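Local coordinates for putative chromatin binding protein (Chaetomium thermophilum, PDB 6QP0) that is a tRNA-dependent ATPase essential for tRNA modification by Elongator, represented here by its N-terminal P-loop NTPase part with bound ADP, aluminium fluoride and magnesium, at residues H74-A79 / A111-A116; G137-L142 / E216-M221. One frame throughout, in Å; residues are numbered along the deposited sequence.

Interaction 1 of 2, residues H74-A79 / A111-A116; sequences HYISDA and AALYAA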
loop_
_atom_site.group_PDB
_atom_site.type_symbol
_atom_site.label_atom_id
_atom_site.label_comp_id
_atom_site.label_asym_id
_atom_site.label_seq_id
_atom_site.Cartn_x
_atom_site.Cartn_y
_atom_site.Cartn_z
ATOM N N HIS A 74 -7.459 1.694 -10.985
ATOM C CA HIS A 74 -7.516 2.762 -9.998
ATOM C C HIS A 74 -6.268 2.732 -9.124
ATOM O O HIS A 74 -5.736 1.663 -8.809
ATOM C CB HIS A 74 -8.760 2.638 -9.103
ATOM C CG HIS A 74 -10.042 2.493 -9.861
ATOM N ND1 HIS A 74 -10.813 3.572 -10.235
ATOM C CD2 HIS A 74 -10.693 1.393 -10.306
ATOM C CE1 HIS A 74 -11.881 3.143 -10.883
ATOM N NE2 HIS A 74 -11.833 1.824 -10.940
ATOM N N TYR A 75 -5.812 3.920 -8.728
ATOM C CA TYR A 75 -4.663 4.075 -7.848
ATOM C C TYR A 75 -5.035 5.005 -6.703
ATOM O O TYR A 75 -5.531 6.113 -6.937
ATOM C CB TYR A 75 -3.453 4.632 -8.604
ATOM C CG TYR A 75 -2.317 5.060 -7.700
ATOM C CD1 TYR A 75 -1.399 4.135 -7.222
ATOM C CD2 TYR A 75 -2.165 6.387 -7.328
ATOM C CE1 TYR A 75 -0.363 4.522 -6.395
ATOM C CE2 TYR A 75 -1.130 6.783 -6.503
ATOM C CZ TYR A 75 -0.233 5.847 -6.040
ATOM O OH TYR A 75 0.798 6.236 -5.217
ATOM N N ILE A 76 -4.787 4.559 -5.474
ATOM C CA ILE A 76 -5.107 5.321 -4.274
ATOM C C ILE A 76 -3.890 5.326 -3.361
ATOM O O ILE A 76 -3.167 4.329 -3.269
ATOM C CB ILE A 76 -6.330 4.737 -3.535
ATOM C CG1 ILE A 76 -7.526 4.621 -4.481
ATOM C CG2 ILE A 76 -6.686 5.603 -2.331
ATOM C CD1 ILE A 76 -8.686 3.830 -3.909
ATOM N N SER A 77 -3.671 6.447 -2.676
ATOM C CA SER A 77 -2.561 6.576 -1.747
ATOM C C SER A 77 -2.915 7.627 -0.707
ATOM O O SER A 77 -3.900 8.359 -0.844
ATOM C CB SER A 77 -1.263 6.948 -2.473
ATOM O OG SER A 77 -1.311 8.282 -2.947
ATOM N N ASP A 78 -2.102 7.693 0.350
ATOM C CA ASP A 78 -2.253 8.762 1.330
ATOM C C ASP A 78 -2.174 10.127 0.655
ATOM O O ASP A 78 -2.918 11.051 1.008
ATOM C CB ASP A 78 -1.183 8.641 2.417
ATOM C CG ASP A 78 -1.370 7.414 3.296
ATOM O OD1 ASP A 78 -2.127 6.501 2.906
ATOM O OD2 ASP A 78 -0.762 7.366 4.385
ATOM N N ALA A 79 -1.288 10.265 -0.336
ATOM C CA ALA A 79 -1.108 11.548 -1.006
ATOM C C ALA A 79 -2.322 11.911 -1.854
ATOM O O ALA A 79 -2.744 13.073 -1.876
ATOM C CB ALA A 79 0.155 11.512 -1.868
ATOM N N ALA A 111 -10.304 5.161 7.664
ATOM C CA ALA A 111 -11.652 5.442 7.181
ATOM C C ALA A 111 -11.605 6.049 5.784
ATOM O O ALA A 111 -12.321 5.609 4.877
ATOM C CB ALA A 111 -12.374 6.372 8.155
ATOM N N ALA A 112 -10.750 7.057 5.589
ATOM C CA ALA A 112 -10.625 7.687 4.280
ATOM C C ALA A 112 -10.202 6.674 3.226
ATOM O O ALA A 112 -10.787 6.610 2.138
ATOM C CB ALA A 112 -9.622 8.840 4.349
ATOM N N LEU A 113 -9.180 5.871 3.532
ATOM C CA LEU A 113 -8.729 4.849 2.595
ATOM C C LEU A 113 -9.848 3.862 2.292
ATOM O O LEU A 113 -10.103 3.528 1.129
ATOM C CB LEU A 113 -7.510 4.121 3.163
ATOM C CG LEU A 113 -6.224 4.937 3.313
ATOM C CD1 LEU A 113 -5.252 4.235 4.249
ATOM C CD2 LEU A 113 -5.575 5.177 1.959
ATOM N N TYR A 114 -10.537 3.389 3.333
ATOM C CA TYR A 114 -11.595 2.406 3.140
ATOM C C TYR A 114 -12.664 2.933 2.190
ATOM O O TYR A 114 -13.100 2.227 1.272
ATOM C CB TYR A 114 -12.204 2.026 4.492
ATOM C CG TYR A 114 -13.294 0.983 4.401
ATOM C CD1 TYR A 114 -14.622 1.352 4.232
ATOM C CD2 TYR A 114 -12.997 -0.372 4.484
ATOM C CE1 TYR A 114 -15.623 0.404 4.147
ATOM C CE2 TYR A 114 -13.991 -1.329 4.400
ATOM C CZ TYR A 114 -15.303 -0.935 4.231
ATOM O OH TYR A 114 -16.300 -1.880 4.147
ATOM N N ALA A 115 -13.090 4.184 2.386
ATOM C CA ALA A 115 -14.128 4.760 1.538
ATOM C C ALA A 115 -13.654 4.887 0.096
ATOM O O ALA A 115 -14.382 4.541 -0.843
ATOM C CB ALA A 115 -14.552 6.123 2.086
ATOM N N ALA A 116 -12.433 5.390 -0.100
ATOM C CA ALA A 116 -11.904 5.551 -1.450
ATOM C C ALA A 116 -11.923 4.234 -2.215
ATOM O O ALA A 116 -12.247 4.207 -3.408
ATOM C CB ALA A 116 -10.484 6.112 -1.391
#

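Interaction 2 of 2, residues G137-L142 / E216-M221; sequences GWRYQL and EEPNPM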
loop_
_atom_site.group_PDB
_atom_site.type_symbol
_atom_site.label_atom_id
_atom_site.label_comp_id
_atom_site.label_asym_id
_atom_site.label_seq_id
_atom_site.Cartn_x
_atom_site.Cartn_y
_atom_site.Cartn_z
ATOM N N GLY A 137 -5.080 -6.264 11.331
ATOM C CA GLY A 137 -6.501 -5.969 11.398
ATOM C C GLY A 137 -6.966 -5.107 10.240
ATOM O O GLY A 137 -7.981 -5.395 9.600
ATOM N N TRP A 138 -6.227 -4.032 9.956
ATOM C CA TRP A 138 -6.567 -3.184 8.820
ATOM C C TRP A 138 -6.526 -3.979 7.521
ATOM O O TRP A 138 -7.448 -3.900 6.700
ATOM C CB TRP A 138 -5.621 -1.985 8.766
ATOM C CG TRP A 138 -5.689 -1.203 7.493
ATOM C CD1 TRP A 138 -4.661 -0.953 6.635
ATOM C CD2 TRP A 138 -6.845 -0.572 6.929
ATOM N NE1 TRP A 138 -5.101 -0.201 5.574
ATOM C CE2 TRP A 138 -6.439 0.045 5.730
ATOM C CE3 TRP A 138 -8.183 -0.466 7.323
ATOM C CZ2 TRP A 138 -7.321 0.756 4.920
ATOM C CZ3 TRP A 138 -9.057 0.241 6.518
ATOM C CH2 TRP A 138 -8.623 0.843 5.330
ATOM N N ARG A 139 -5.466 -4.767 7.323
ATOM C CA ARG A 139 -5.400 -5.626 6.146
ATOM C C ARG A 139 -6.549 -6.626 6.129
ATOM O O ARG A 139 -6.988 -7.050 5.054
ATOM C CB ARG A 139 -4.056 -6.355 6.091
ATOM C CG ARG A 139 -2.865 -5.461 5.744
ATOM C CD ARG A 139 -1.638 -6.283 5.333
ATOM N NE ARG A 139 -1.134 -7.122 6.420
ATOM C CZ ARG A 139 -0.144 -6.782 7.244
ATOM N NH1 ARG A 139 0.473 -5.615 7.117
ATOM N NH2 ARG A 139 0.233 -7.621 8.199
ATOM N N TYR A 140 -7.052 -7.013 7.306
ATOM C CA TYR A 140 -8.203 -7.906 7.355
ATOM C C TYR A 140 -9.477 -7.180 6.942
ATOM O O TYR A 140 -10.340 -7.763 6.274
ATOM C CB TYR A 140 -8.356 -8.497 8.755
ATOM C CG TYR A 140 -9.599 -9.344 8.915
ATOM C CD1 TYR A 140 -9.621 -10.665 8.488
ATOM C CD2 TYR A 140 -10.754 -8.822 9.488
ATOM C CE1 TYR A 140 -10.754 -11.442 8.627
ATOM C CE2 TYR A 140 -11.892 -9.593 9.632
ATOM C CZ TYR A 140 -11.885 -10.903 9.199
ATOM O OH TYR A 140 -13.014 -11.678 9.337
ATOM N N GLN A 141 -9.617 -5.910 7.333
ATOM C CA GLN A 141 -10.757 -5.120 6.881
ATOM C C GLN A 141 -10.770 -5.019 5.362
ATOM O O GLN A 141 -11.808 -5.216 4.719
ATOM C CB GLN A 141 -10.720 -3.724 7.504
ATOM C CG GLN A 141 -10.742 -3.688 9.025
ATOM C CD GLN A 141 -10.723 -2.266 9.570
ATOM O OE1 GLN A 141 -11.271 -1.349 8.958
ATOM N NE2 GLN A 141 -10.081 -2.078 10.718
ATOM N N LEU A 142 -9.613 -4.710 4.767
ATOM C CA LEU A 142 -9.527 -4.602 3.316
ATOM C C LEU A 142 -9.847 -5.932 2.651
ATOM O O LEU A 142 -10.516 -5.972 1.610
ATOM C CB LEU A 142 -8.135 -4.122 2.911
ATOM C CG LEU A 142 -7.771 -2.706 3.360
ATOM C CD1 LEU A 142 -6.289 -2.436 3.178
ATOM C CD2 LEU A 142 -8.594 -1.687 2.588
ATOM N N GLU A 216 3.607 -4.701 11.140
ATOM C CA GLU A 216 3.204 -6.091 11.307
ATOM C C GLU A 216 3.438 -6.817 9.990
ATOM O O GLU A 216 2.753 -6.551 8.998
ATOM C CB GLU A 216 1.742 -6.182 11.736
ATOM C CG GLU A 216 1.423 -5.382 12.985
ATOM C CD GLU A 216 -0.013 -5.553 13.429
ATOM O OE1 GLU A 216 -0.794 -6.179 12.683
ATOM O OE2 GLU A 216 -0.361 -5.068 14.524
ATOM N N GLU A 217 4.400 -7.731 9.986
ATOM C CA GLU A 217 4.750 -8.433 8.761
ATOM C C GLU A 217 3.541 -9.191 8.230
ATOM O O GLU A 217 2.806 -9.818 9.007
ATOM C CB GLU A 217 5.905 -9.404 9.016
ATOM C CG GLU A 217 7.194 -8.744 9.488
ATOM C CD GLU A 217 7.824 -7.867 8.424
ATOM O OE1 GLU A 217 7.304 -7.846 7.288
ATOM O OE2 GLU A 217 8.838 -7.200 8.720
ATOM N N PRO A 218 3.284 -9.154 6.923
ATOM C CA PRO A 218 2.218 -9.992 6.366
ATOM C C PRO A 218 2.490 -11.467 6.627
ATOM O O PRO A 218 3.616 -11.950 6.485
ATOM C CB PRO A 218 2.243 -9.662 4.870
ATOM C CG PRO A 218 2.837 -8.298 4.797
ATOM C CD PRO A 218 3.845 -8.234 5.912
ATOM N N ASN A 219 1.436 -12.181 7.017
ATOM C CA ASN A 219 1.538 -13.589 7.384
ATOM C C ASN A 219 0.792 -14.442 6.369
ATOM O O ASN A 219 -0.448 -14.491 6.392
ATOM C CB ASN A 219 0.969 -13.808 8.790
ATOM C CG ASN A 219 1.267 -15.185 9.328
ATOM O OD1 ASN A 219 1.624 -16.093 8.578
ATOM N ND2 ASN A 219 1.119 -15.352 10.636
ATOM N N PRO A 220 1.487 -15.134 5.460
ATOM C CA PRO A 220 0.780 -15.984 4.487
ATOM C C PRO A 220 0.016 -17.134 5.121
ATOM O O PRO A 220 -0.750 -17.805 4.417
ATOM C CB PRO A 220 1.906 -16.505 3.581
ATOM C CG PRO A 220 3.044 -15.561 3.790
ATOM C CD PRO A 220 2.940 -15.106 5.213
ATOM N N MET A 221 0.210 -17.395 6.415
ATOM C CA MET A 221 -0.596 -18.401 7.094
ATOM C C MET A 221 -2.046 -17.948 7.224
ATOM O O MET A 221 -2.950 -18.786 7.324
ATOM C CB MET A 221 -0.012 -18.697 8.475
ATOM C CG MET A 221 1.448 -19.135 8.456
ATOM S SD MET A 221 1.681 -20.797 7.797
ATOM C CE MET A 221 1.075 -21.789 9.157
#

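Interaction 1 of 2, residues H74-A79 / A111-A116
The carboxylate of D78 is held at both oxygens, OD1 by the hydroxyl of S131 and OD2 by that of Y88, and OD1 also lies 3.8 Å from CD2 of L113. The leucine methyl thus covers a polar atom whose hydrogen bond is made elsewhere. One residue back, the CB of S77 points away from the helix, and I76, before it on the strand, carries the main contact. With CG1 anti to the carbonyl carbon (chi1 -54°) and CG2 anti to the backbone N, both branches of I76 come against A116, CD1 3.8 Å and CG2 3.9 Å from its CB. CD1 also reaches the backbone, 3.6 Å from A116 O. This is the edge strand of the parallel sheet of a P-loop NTPase, covered by the helix of the beta-alpha-beta crossover that leads on to strand 125-130. Strand 74-77 and helix 111-116 run almost exactly antiparallel (174°), their axes 9.3 Å apart at closest approach. Alanine suits position 116 because a single methyl lets the branched isoleucine come right up to the helix backbone. L113, a turn earlier, meets I76 loosely (CD2 to CG2 4.5 Å), and both also pack on L81 and L129.

Interaction 2 of 2, residues G137-L142 / E216-M221
R139 reaches out from its helix and grips the backbone carbonyl of E216 end-on: NH2 lies 2.9 Å from E216 O and NH1 3.1 Å from the same E216 O. The contact ties helix 136-148 of the P-loop NTPase fold to the loop that leads into strand 228-231. The oxygen lies near the guanidinium plane, yet neither bond is straight, with N-H...O angles of 146° for NH2 and 135° for NH1. P218 lies over one face of the same group, its CG 4.1 Å from CZ of R139 and above the centre. A proline suits this place, since its compact, apolar ring covers the planar cation without competing for its N-H groups. A bend at chi3 (-64°) turns the guanidinium from the line of the chain to meet the loop. In the next shell, NE forms a salt bridge with D225 OD1, and NH1 also bonds to N133 O, so that the head is fixed in rotation. A leucine in place of R139 would probably leave E216 O without its two donors and D225 without its opposite charge. D225 serves the loop as well, its OD2 accepting from N219 N, while E216 OE1 takes the backbone N-H of K136. Farther along, N219 closes an Asx turn, its OD1 2.9 Å from M221 N.

In the fold
The centres of the two interactions lie about 17 Å apart, and they meet through W138: its CH2 is 3.8 Å from Y114 N, and its CZ2 is 3.8 Å from L113 CB. L113 thus has its CD2 methyl against the 74-79 segment and its CB against W138 of the other helix. Interaction 1 is the nearer to the nucleotide site. The side chain of S77 is about 5 Å from the magnesium ion and about 4 Å from that of D130, a metal ligand; that of D78 is about 6 Å from the aluminium fluoride. Interaction 2 stands back, the side chain of R139 about 14 Å from ADP and about 10 Å from that of K15, an ADP-binding residue.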